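Local atomic coordinates of maltose operon transcriptional repressor (Staphylococcus aureus subsp. aureus Mu50, PDB entry 3HCW), a protein that probably represses transcription of the maltose operon, its C-terminal fragment having the periplasmic-binding-protein-like fold of LacI-family regulators, in which effector binding tunes DNA binding. Residues 72-77 and 94-99; 109-114 and 273-278. All blocks are in the same frame, centred on the assembly; numbering follows the deposited sequence.

In the fold
From the N terminus, strand 71-74 is followed by helix 82-89 and strand 94-97, and interaction 1 closes this short beta-alpha-beta unit inside the first lobe. After a loop the chain enters strand 110-113, the next strand in sequence, which lies beside strand 94-97; the backbone N of Gly98 probably bonds to Ile111 O, and Ile111 N to Val96 O, so the two contacts share one sheet. Interaction 2 closes a far larger loop of 158 residues, which holds most of the second lobe, and brings strand 272-280 back beside strand 110-113. The two contacts follow in series, neither nested nor crossed, with centres about 12 Å apart.

Interaction 1 (72-77 and 94-99)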
# COMPACT_ATOMS: atom_id res chain seq x y z
N PHE A 72 16.13 16.71 10.71
CA PHE A 72 15.20 15.61 10.86
C PHE A 72 13.76 16.04 10.65
O PHE A 72 13.42 17.20 10.79
CB PHE A 72 15.33 15.00 12.25
CG PHE A 72 16.51 14.11 12.40
CD1 PHE A 72 16.41 12.76 12.09
CD2 PHE A 72 17.73 14.61 12.84
CE1 PHE A 72 17.50 11.90 12.24
CE2 PHE A 72 18.82 13.76 12.99
CZ PHE A 72 18.70 12.40 12.69
N ILE A 73 12.93 15.08 10.29
CA ILE A 73 11.49 15.28 10.28
C ILE A 73 10.93 14.08 11.05
O ILE A 73 11.04 12.95 10.57
CB ILE A 73 10.91 15.33 8.84
CG1 ILE A 73 11.49 16.51 8.04
CG2 ILE A 73 9.39 15.42 8.87
CD1 ILE A 73 10.95 16.62 6.62
N LEU A 74 10.39 14.33 12.24
CA LEU A 74 9.70 13.27 13.01
C LEU A 74 8.32 13.05 12.41
O LEU A 74 7.50 13.97 12.37
CB LEU A 74 9.54 13.65 14.48
CG LEU A 74 10.78 13.97 15.32
CD1 LEU A 74 10.37 14.20 16.75
CD2 LEU A 74 11.76 12.85 15.25
N LEU A 75 8.06 11.83 11.96
CA LEU A 75 6.81 11.50 11.28
C LEU A 75 5.67 11.07 12.22
O LEU A 75 4.72 10.42 11.79
CB LEU A 75 7.02 10.41 10.23
CG LEU A 75 7.73 10.55 8.88
CD1 LEU A 75 6.79 10.05 7.80
CD2 LEU A 75 8.15 11.93 8.56
N TYR A 76 5.78 11.44 13.49
CA TYR A 76 4.73 11.18 14.47
C TYR A 76 4.85 12.19 15.61
O TYR A 76 5.87 12.85 15.75
CB TYR A 76 4.83 9.74 15.01
CG TYR A 76 6.08 9.50 15.83
CD1 TYR A 76 7.26 9.07 15.22
CD2 TYR A 76 6.08 9.71 17.21
CE1 TYR A 76 8.41 8.86 15.97
CE2 TYR A 76 7.22 9.50 17.96
CZ TYR A 76 8.37 9.08 17.33
OH TYR A 76 9.49 8.87 18.08
N SER A 77 3.80 12.30 16.42
CA SER A 77 3.82 13.13 17.63
C SER A 77 3.41 12.30 18.84
O SER A 77 2.39 11.61 18.81
CB SER A 77 2.89 14.34 17.46
OG SER A 77 2.98 15.21 18.58
N PHE A 94 14.80 20.34 13.52
CA PHE A 94 13.77 19.38 13.12
C PHE A 94 12.37 19.94 12.86
O PHE A 94 12.05 21.06 13.24
CB PHE A 94 13.70 18.16 14.07
CG PHE A 94 13.26 18.47 15.47
CD1 PHE A 94 14.18 18.85 16.44
CD2 PHE A 94 11.93 18.34 15.84
CE1 PHE A 94 13.79 19.12 17.74
CE2 PHE A 94 11.52 18.61 17.15
CZ PHE A 94 12.46 19.00 18.10
N ILE A 95 11.57 19.13 12.17
CA ILE A 95 10.14 19.34 12.00
C ILE A 95 9.43 18.16 12.65
O ILE A 95 10.00 17.08 12.76
CB ILE A 95 9.77 19.49 10.48
CG1 ILE A 95 9.42 20.93 10.15
CG2 ILE A 95 8.55 18.69 10.09
CD1 ILE A 95 10.55 21.88 10.32
N VAL A 96 8.21 18.38 13.12
CA VAL A 96 7.37 17.29 13.59
C VAL A 96 6.11 17.24 12.75
O VAL A 96 5.44 18.26 12.56
CB VAL A 96 7.00 17.42 15.08
CG1 VAL A 96 6.15 16.24 15.55
CG2 VAL A 96 8.26 17.54 15.94
N ILE A 97 5.80 16.08 12.21
CA ILE A 97 4.49 15.88 11.64
C ILE A 97 3.57 15.36 12.75
O ILE A 97 3.69 14.21 13.19
CB ILE A 97 4.51 14.98 10.41
CG1 ILE A 97 5.45 15.58 9.36
CG2 ILE A 97 3.10 14.82 9.84
CD1 ILE A 97 5.41 14.88 8.03
N GLY A 98 2.67 16.24 13.20
CA GLY A 98 1.71 15.95 14.26
C GLY A 98 1.39 17.17 15.11
O GLY A 98 1.68 18.31 14.70
N LYS A 99 0.81 16.94 16.28
CA LYS A 99 0.33 18.01 17.16
C LYS A 99 1.33 18.44 18.25
O LYS A 99 1.87 17.59 18.96
CB LYS A 99 -0.97 17.59 17.84
CG LYS A 99 -1.91 18.76 18.18
CD LYS A 99 -2.60 18.58 19.53
CE LYS A 99 -2.82 17.12 19.88
NZ LYS A 99 -3.74 17.01 21.04
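Chi1 of Ile73 (-62°) sets CG1 beside the backbone N and CG2 anti to it, laying the CG2 methyl against Ile95 CG2 at 3.6 Å, the two side chains running alongside each other; Ser77 OG, itself anti to the serine N (chi1 -176°), swings to the main chain of Lys99. Strands 71-74 and 94-97 are the parallel neighbours of a right-handed beta-alpha-beta crossover through helix 82-89. Ile95 N bonds to Phe72 O, Leu74 N to Ile95 O, and Ile97 N to Leu74 O at 2.7 Å, this last almost straight. On the face of Ile73 and Ile95, Ile97 CG1 crosses Ile73 CG2 at 4.0 Å and its CD1 lies beside Leu75 CD2; helices 25-39 and 247-263 cover this side. On the opposite face Leu74 CD1 meets Val96 CG2 at 4.0 Å, that same methyl sitting in plane at the edge of the Phe94 ring, while helix 82-89 packs on Phe72 and Leu74. Past the strand ends Gly98 CA passes 3.8 Å from Ser77 CB. There Ser77 OG donates to Lys99 O at 2.7 Å, tilted 28° from the carbonyl plane.

Interaction 2 (109-114 and 273-278); sequences THIDND and VIIDTE
Strands 110-113 and 273-275, the latter part of strand 272-280, run parallel, their short axes 26° apart, and three backbone bonds join them: Val273 N to His110 O, Asp112 N to Val273 O and Ile275 N to Asp112 O, the second nearly straight. This pairing is characteristic of the periplasmic-binding-protein-like fold, in which the chain returns from the second lobe to add a strand to the first-lobe sheet and then crosses again. On the face shared by Ile111, Val273 and Ile275, Ile111 uses both branches: CG1 lies alongside Val273 CB, and CG2 reaches across to Ile275 CD1 at 3.6 Å. Leu250 of helix 247-263 packs on Ile111, Asn113 and Ile275. On the face of Asp112 and Ile274, the exposed Ile274 brings CG2 to 4.2 Å from Asp114 CB.

Asn113 carries the polar end of the contact. Its CG, anti to the carbonyl carbon (chi1 -59°), places the amide over the neighbouring strand, where ND2 donates to Ile275 O at 3.1 Å. The acceptor lies in the amide plane, but the donor stands 47° out of the carbonyl plane; ND2 also bonds to Ile245 O, so two carbonyls hold the amide group. Thr277 CG2 packs across it, 3.6 Å from ND2. OD1 of Asn113 and of Asp112 bind a glycerol, probably from the crystallisation liquor, consistent with a pocket near the lobe crossings. Asp114 caps the following helix through OD2, bonded to Leu117 N. Two waters lie between Asp114 and residues 275-277: one accepts from Asp114 N, its approach to Ile275 O being short and doubtful, and the other donates to Asp114 O at 2.8 Å while bonding to Thr277 OG1.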
# COMPACT_ATOMS: atom_id res chain seq x y z
N THR A 109 8.60 23.90 14.62
CA THR A 109 7.54 23.84 13.63
C THR A 109 6.86 22.47 13.59
O THR A 109 7.53 21.44 13.52
CB THR A 109 8.05 24.23 12.22
OG1 THR A 109 8.45 25.60 12.25
CG2 THR A 109 6.97 24.07 11.16
N HIS A 110 5.53 22.49 13.68
CA HIS A 110 4.71 21.30 13.53
C HIS A 110 3.83 21.41 12.29
O HIS A 110 3.35 22.50 11.95
CB HIS A 110 3.83 21.10 14.76
CG HIS A 110 4.56 20.56 15.95
ND1 HIS A 110 4.30 19.32 16.49
CD2 HIS A 110 5.52 21.11 16.73
CE1 HIS A 110 5.07 19.12 17.54
NE2 HIS A 110 5.82 20.19 17.71
N ILE A 111 3.62 20.28 11.63
CA ILE A 111 2.72 20.20 10.48
C ILE A 111 1.68 19.12 10.78
O ILE A 111 2.03 17.97 11.02
CB ILE A 111 3.50 19.91 9.15
CG1 ILE A 111 4.32 21.14 8.72
CG2 ILE A 111 2.56 19.58 8.03
CD1 ILE A 111 5.74 21.10 9.12
N ASP A 112 0.41 19.50 10.81
CA ASP A 112 -0.64 18.56 11.18
C ASP A 112 -1.90 18.77 10.33
O ASP A 112 -1.98 19.75 9.57
CB ASP A 112 -0.97 18.77 12.67
CG ASP A 112 -1.48 17.51 13.36
OD1 ASP A 112 -1.52 16.43 12.74
OD2 ASP A 112 -1.87 17.61 14.54
N ASN A 113 -2.83 17.82 10.42
CA ASN A 113 -4.23 18.08 10.07
C ASN A 113 -4.90 18.54 11.36
O ASN A 113 -4.34 18.36 12.46
CB ASN A 113 -4.94 16.80 9.62
CG ASN A 113 -4.31 16.16 8.41
OD1 ASN A 113 -3.78 15.05 8.49
ND2 ASN A 113 -4.36 16.85 7.28
N ASP A 114 -6.10 19.10 11.23
CA ASP A 114 -6.97 19.33 12.39
C ASP A 114 -7.76 18.04 12.61
O ASP A 114 -8.77 17.79 11.95
CB ASP A 114 -7.86 20.56 12.19
CG ASP A 114 -8.65 20.95 13.45
OD1 ASP A 114 -9.18 22.08 13.50
OD2 ASP A 114 -8.77 20.14 14.39
N VAL A 273 1.48 24.39 11.11
CA VAL A 273 0.90 24.49 9.77
C VAL A 273 -0.23 23.47 9.71
O VAL A 273 -0.02 22.29 9.99
CB VAL A 273 1.95 24.24 8.64
CG1 VAL A 273 1.30 24.31 7.26
CG2 VAL A 273 3.12 25.25 8.74
N ILE A 274 -1.43 23.94 9.37
CA ILE A 274 -2.60 23.07 9.32
C ILE A 274 -3.01 22.80 7.87
O ILE A 274 -3.22 23.72 7.08
CB ILE A 274 -3.75 23.65 10.20
CG1 ILE A 274 -3.34 23.68 11.69
CG2 ILE A 274 -5.06 22.87 10.00
CD1 ILE A 274 -3.41 22.32 12.45
N ILE A 275 -3.10 21.52 7.52
CA ILE A 275 -3.55 21.06 6.21
C ILE A 275 -5.02 20.64 6.32
O ILE A 275 -5.37 19.81 7.17
CB ILE A 275 -2.63 19.91 5.66
CG1 ILE A 275 -1.37 20.48 5.02
CG2 ILE A 275 -3.33 19.04 4.62
CD1 ILE A 275 -0.20 20.50 5.93
N ASP A 276 -5.87 21.24 5.49
CA ASP A 276 -7.31 20.98 5.49
C ASP A 276 -7.61 19.56 5.01
O ASP A 276 -6.94 19.06 4.12
CB ASP A 276 -8.05 21.96 4.56
CG ASP A 276 -8.03 23.40 5.07
OD1 ASP A 276 -7.96 23.64 6.30
OD2 ASP A 276 -8.11 24.30 4.21
N THR A 277 -8.63 18.95 5.59
CA THR A 277 -9.04 17.61 5.20
C THR A 277 -10.35 17.66 4.39
O THR A 277 -10.97 18.71 4.26
CB THR A 277 -9.20 16.72 6.43
OG1 THR A 277 -10.29 17.20 7.21
CG2 THR A 277 -7.91 16.69 7.28
N GLU A 278 -10.75 16.52 3.85
CA GLU A 278 -11.94 16.46 3.02
C GLU A 278 -12.66 15.12 3.17
O GLU A 278 -12.08 14.06 2.94
CB GLU A 278 -11.58 16.73 1.56
CG GLU A 278 -12.71 16.53 0.58
CD GLU A 278 -12.29 16.71 -0.88
OE1 GLU A 278 -11.07 16.77 -1.16
OE2 GLU A 278 -13.18 16.77 -1.76
O HOH W 1 -7.29 20.01 8.79
O HOH W 2 -9.61 18.72 9.44